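Local atomic coordinates of cell division control protein 4 (Saccharomyces cerevisiae, PDB entry 3V7D), a protein that recognises phosphorylated target proteins, such as the CDK inhibitor SIC1, as the substrate-binding subunit of an SCF E3 ubiquitin ligase. Residues Lys363-Arg375 and Lys385-Phe399. The protein carries 1 engineered substitution. Sequence-based numbering, arbitrary orientation.
Sequences KFLVSAAADGSIR and KFSYHHTNLSAITTF
Phe364 and Val366 pack against Phe386 within one blade of the WD40 beta-propeller, and Val366 and Ala368 against Phe399 of the next blade. Strands 364-369, 373-375 and 385-389 belong to one antiparallel blade. Strand 396-399 opens the next.

The tight side is apolar. The CE2 edge of Phe386 stands over the centre of the Phe364 ring in a T-shaped stack, planes at 78°. The aliphatic part of Lys363 lies on the opposite face. Lys385 CB rests 3.7 Å from Phe364 CE1. Phe386 CG sits between its backbone N and carbonyl carbon (chi1 58°), which swings the ring back over the blade, where its CZ meets Val366 CG2 at 3.8 Å. The other methyl, Val366 CG1, lies 3.5 Å from Phe399 CE2. Phe399 also takes Ala368 CB against CD1 and CE1. With an alanine at Phe364, the edge of Phe386 would probably lose the ring face it stands on, and a gap would open beside Lys385 CB.

Ile374 and Tyr388 exchange two backbone hydrogen bonds. Ile374 CG1 meets Ile396 CG1 at 4.0 Å, and Ile396 CD1 lies over the His390 ring. Ser408 and Ser410 of the next blade bind the His390 nitrogens.

The looser, solvent side holds Arg375, Ser387 and His389. Ser387 OG lies over one guanidinium face without a hydrogen bond to NH1; a water links OG to Ile374 O. At the connecting loops, Ala370 and Ala395 touch the bound peptide. Asp371 forms an Asx turn, its OD1 accepting from Ser373 N and OG. His389 NE2 donates to Asp371 O at 2.8 Å, from above the carbonyl plane.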
# COMPACT_ATOMS: atom_id res chain seq x y z
N LYS B 363 1.32 -1.80 -5.99
CA LYS B 363 2.12 -2.62 -6.89
C LYS B 363 1.34 -3.59 -7.79
O LYS B 363 1.88 -4.10 -8.77
CB LYS B 363 3.22 -3.37 -6.12
CG LYS B 363 2.72 -4.49 -5.24
CD LYS B 363 3.84 -5.04 -4.36
CE LYS B 363 4.88 -5.80 -5.17
NZ LYS B 363 5.83 -6.57 -4.31
N PHE B 364 0.07 -3.82 -7.48
CA PHE B 364 -0.72 -4.79 -8.24
C PHE B 364 -1.99 -4.20 -8.85
O PHE B 364 -2.76 -3.53 -8.16
CB PHE B 364 -1.15 -5.97 -7.36
CG PHE B 364 -0.01 -6.74 -6.77
CD1 PHE B 364 0.97 -7.30 -7.58
CD2 PHE B 364 0.05 -6.96 -5.40
CE1 PHE B 364 2.01 -8.04 -7.03
CE2 PHE B 364 1.09 -7.69 -4.84
CZ PHE B 364 2.07 -8.23 -5.66
N LEU B 365 -2.21 -4.44 -10.14
CA LEU B 365 -3.56 -4.35 -10.69
C LEU B 365 -4.15 -5.74 -10.53
O LEU B 365 -3.53 -6.73 -10.90
CB LEU B 365 -3.54 -3.97 -12.18
CG LEU B 365 -4.89 -4.05 -12.90
CD1 LEU B 365 -5.88 -3.03 -12.35
CD2 LEU B 365 -4.74 -3.89 -14.41
N VAL B 366 -5.34 -5.82 -9.94
CA VAL B 366 -5.96 -7.13 -9.71
C VAL B 366 -7.33 -7.22 -10.38
O VAL B 366 -8.14 -6.29 -10.28
CB VAL B 366 -6.09 -7.45 -8.21
CG1 VAL B 366 -6.51 -8.91 -8.01
CG2 VAL B 366 -4.77 -7.18 -7.50
N SER B 367 -7.58 -8.34 -11.05
CA SER B 367 -8.83 -8.53 -11.77
C SER B 367 -9.45 -9.89 -11.44
O SER B 367 -8.74 -10.87 -11.20
CB SER B 367 -8.60 -8.43 -13.27
OG SER B 367 -7.66 -9.41 -13.69
N ALA B 368 -10.78 -9.93 -11.44
CA ALA B 368 -11.51 -11.13 -11.08
C ALA B 368 -12.67 -11.34 -12.05
O ALA B 368 -13.32 -10.37 -12.46
CB ALA B 368 -12.02 -11.03 -9.65
N ALA B 369 -12.92 -12.59 -12.42
CA ALA B 369 -13.86 -12.89 -13.49
C ALA B 369 -14.96 -13.86 -13.06
O ALA B 369 -14.88 -14.46 -11.99
CB ALA B 369 -13.11 -13.44 -14.70
N ALA B 370 -15.97 -14.01 -13.91
CA ALA B 370 -17.16 -14.81 -13.58
C ALA B 370 -16.92 -16.32 -13.66
O ALA B 370 -17.83 -17.11 -13.42
CB ALA B 370 -18.33 -14.41 -14.49
N ASP B 371 -15.70 -16.72 -14.01
CA ASP B 371 -15.36 -18.14 -14.06
C ASP B 371 -14.61 -18.56 -12.80
O ASP B 371 -14.16 -19.70 -12.68
CB ASP B 371 -14.53 -18.45 -15.30
CG ASP B 371 -13.21 -17.70 -15.33
OD1 ASP B 371 -13.00 -16.82 -14.46
OD2 ASP B 371 -12.39 -17.97 -16.23
N GLY B 372 -14.47 -17.63 -11.86
CA GLY B 372 -13.80 -17.90 -10.60
C GLY B 372 -12.31 -17.61 -10.62
O GLY B 372 -11.60 -17.91 -9.66
N SER B 373 -11.83 -17.03 -11.72
CA SER B 373 -10.41 -16.73 -11.85
C SER B 373 -10.09 -15.34 -11.30
O SER B 373 -10.89 -14.42 -11.41
CB SER B 373 -9.96 -16.83 -13.31
OG SER B 373 -10.67 -15.91 -14.11
N ILE B 374 -8.90 -15.22 -10.71
CA ILE B 374 -8.39 -13.95 -10.22
C ILE B 374 -6.97 -13.80 -10.75
O ILE B 374 -6.19 -14.75 -10.70
CB ILE B 374 -8.37 -13.93 -8.68
CG1 ILE B 374 -9.78 -14.11 -8.12
CG2 ILE B 374 -7.75 -12.64 -8.17
CD1 ILE B 374 -9.80 -14.51 -6.67
N ARG B 375 -6.64 -12.62 -11.27
CA ARG B 375 -5.32 -12.38 -11.83
C ARG B 375 -4.65 -11.15 -11.22
O ARG B 375 -5.27 -10.11 -11.05
CB ARG B 375 -5.39 -12.20 -13.35
CG ARG B 375 -5.87 -13.42 -14.10
CD ARG B 375 -4.74 -14.39 -14.37
NE ARG B 375 -5.22 -15.57 -15.09
CZ ARG B 375 -4.44 -16.52 -15.57
NH1 ARG B 375 -3.12 -16.44 -15.42
NH2 ARG B 375 -4.97 -17.55 -16.21
N LYS B 385 1.86 -11.40 -12.16
CA LYS B 385 2.43 -11.55 -10.82
C LYS B 385 1.83 -12.72 -10.07
O LYS B 385 2.54 -13.46 -9.39
CB LYS B 385 2.27 -10.26 -10.01
CG LYS B 385 2.78 -9.03 -10.72
CD LYS B 385 4.23 -9.19 -11.14
CE LYS B 385 5.16 -9.21 -9.95
NZ LYS B 385 6.57 -9.00 -10.38
N PHE B 386 0.51 -12.89 -10.17
CA PHE B 386 -0.14 -14.03 -9.54
C PHE B 386 -1.43 -14.46 -10.24
O PHE B 386 -2.02 -13.71 -11.01
CB PHE B 386 -0.37 -13.81 -8.03
CG PHE B 386 -1.19 -12.59 -7.68
CD1 PHE B 386 -2.58 -12.63 -7.75
CD2 PHE B 386 -0.58 -11.43 -7.24
CE1 PHE B 386 -3.33 -11.52 -7.40
CE2 PHE B 386 -1.33 -10.32 -6.89
CZ PHE B 386 -2.71 -10.36 -6.98
N SER B 387 -1.85 -15.68 -9.95
CA SER B 387 -3.03 -16.26 -10.57
C SER B 387 -3.72 -17.18 -9.57
O SER B 387 -3.09 -18.06 -8.98
CB SER B 387 -2.62 -17.06 -11.82
OG SER B 387 -3.74 -17.71 -12.39
N TYR B 388 -5.02 -16.96 -9.37
CA TYR B 388 -5.79 -17.80 -8.45
C TYR B 388 -7.12 -18.20 -9.06
O TYR B 388 -7.63 -17.55 -9.97
CB TYR B 388 -6.02 -17.09 -7.11
CG TYR B 388 -4.75 -16.81 -6.34
CD1 TYR B 388 -4.05 -17.83 -5.71
CD2 TYR B 388 -4.25 -15.52 -6.24
CE1 TYR B 388 -2.89 -17.57 -5.00
CE2 TYR B 388 -3.10 -15.25 -5.54
CZ TYR B 388 -2.42 -16.28 -4.92
OH TYR B 388 -1.27 -16.00 -4.22
N HIS B 389 -7.69 -19.28 -8.53
CA HIS B 389 -8.98 -19.77 -9.00
C HIS B 389 -9.74 -20.44 -7.85
O HIS B 389 -9.22 -21.33 -7.19
CB HIS B 389 -8.77 -20.78 -10.13
CG HIS B 389 -9.76 -20.65 -11.24
ND1 HIS B 389 -9.41 -20.21 -12.50
CD2 HIS B 389 -11.09 -20.90 -11.29
CE1 HIS B 389 -10.48 -20.20 -13.27
NE2 HIS B 389 -11.51 -20.61 -12.56
N HIS B 390 -10.97 -19.99 -7.61
CA HIS B 390 -11.81 -20.65 -6.62
C HIS B 390 -12.15 -22.05 -7.13
O HIS B 390 -12.61 -22.21 -8.26
CB HIS B 390 -13.06 -19.82 -6.33
CG HIS B 390 -12.81 -18.63 -5.46
ND1 HIS B 390 -13.81 -17.99 -4.76
CD2 HIS B 390 -11.67 -17.96 -5.17
CE1 HIS B 390 -13.30 -16.98 -4.08
NE2 HIS B 390 -12.00 -16.94 -4.31
N THR B 391 -11.91 -23.06 -6.30
CA THR B 391 -11.97 -24.45 -6.74
C THR B 391 -13.36 -24.92 -7.18
O THR B 391 -13.48 -25.89 -7.93
CB THR B 391 -11.45 -25.42 -5.64
OG1 THR B 391 -12.14 -25.15 -4.41
CG2 THR B 391 -9.96 -25.24 -5.43
N ASN B 392 -14.41 -24.25 -6.72
CA ASN B 392 -15.75 -24.64 -7.14
C ASN B 392 -16.17 -23.95 -8.43
O ASN B 392 -17.29 -24.12 -8.90
CB ASN B 392 -16.80 -24.46 -6.03
CG ASN B 392 -16.99 -23.01 -5.63
OD1 ASN B 392 -16.37 -22.10 -6.18
ND2 ASN B 392 -17.88 -22.79 -4.67
N LEU B 393 -15.25 -23.17 -9.00
CA LEU B 393 -15.45 -22.54 -10.30
C LEU B 393 -16.67 -21.62 -10.32
O LEU B 393 -17.28 -21.41 -11.36
CB LEU B 393 -15.55 -23.60 -11.40
CG LEU B 393 -14.37 -24.56 -11.46
CD1 LEU B 393 -14.57 -25.61 -12.55
CD2 LEU B 393 -13.06 -23.80 -11.67
N SER B 394 -17.02 -21.10 -9.15
CA SER B 394 -18.13 -20.16 -9.05
C SER B 394 -17.62 -18.75 -9.35
O SER B 394 -16.45 -18.44 -9.11
CB SER B 394 -18.75 -20.21 -7.66
OG SER B 394 -17.79 -19.89 -6.67
N ALA B 395 -18.51 -17.91 -9.86
CA ALA B 395 -18.18 -16.54 -10.19
C ALA B 395 -17.68 -15.76 -8.98
O ALA B 395 -18.25 -15.87 -7.89
CB ALA B 395 -19.41 -15.85 -10.77
N ILE B 396 -16.61 -14.99 -9.16
CA ILE B 396 -16.13 -14.14 -8.08
C ILE B 396 -17.11 -12.99 -7.86
O ILE B 396 -17.36 -12.20 -8.76
CB ILE B 396 -14.73 -13.56 -8.36
CG1 ILE B 396 -13.74 -14.69 -8.63
CG2 ILE B 396 -14.27 -12.72 -7.17
CD1 ILE B 396 -13.64 -15.69 -7.50
N THR B 397 -17.67 -12.90 -6.66
CA THR B 397 -18.64 -11.86 -6.35
C THR B 397 -17.96 -10.61 -5.78
O THR B 397 -18.43 -9.49 -5.99
CB THR B 397 -19.70 -12.36 -5.36
OG1 THR B 397 -19.06 -12.95 -4.22
CG2 THR B 397 -20.59 -13.40 -6.01
N THR B 398 -16.86 -10.82 -5.07
CA THR B 398 -16.14 -9.70 -4.46
C THR B 398 -14.72 -10.10 -4.08
O THR B 398 -14.43 -11.26 -3.82
CB THR B 398 -16.88 -9.18 -3.19
OG1 THR B 398 -16.19 -8.03 -2.68
CG2 THR B 398 -16.93 -10.24 -2.10
N PHE B 399 -13.82 -9.12 -4.05
CA PHE B 399 -12.50 -9.31 -3.48
C PHE B 399 -11.94 -7.97 -3.03
O PHE B 399 -12.41 -6.92 -3.46
CB PHE B 399 -11.54 -9.99 -4.46
CG PHE B 399 -10.98 -9.07 -5.52
CD1 PHE B 399 -11.63 -8.91 -6.73
CD2 PHE B 399 -9.79 -8.39 -5.31
CE1 PHE B 399 -11.11 -8.09 -7.72
CE2 PHE B 399 -9.26 -7.56 -6.28
CZ PHE B 399 -9.92 -7.41 -7.49
O HOH W 1 -6.25 -16.91 -12.90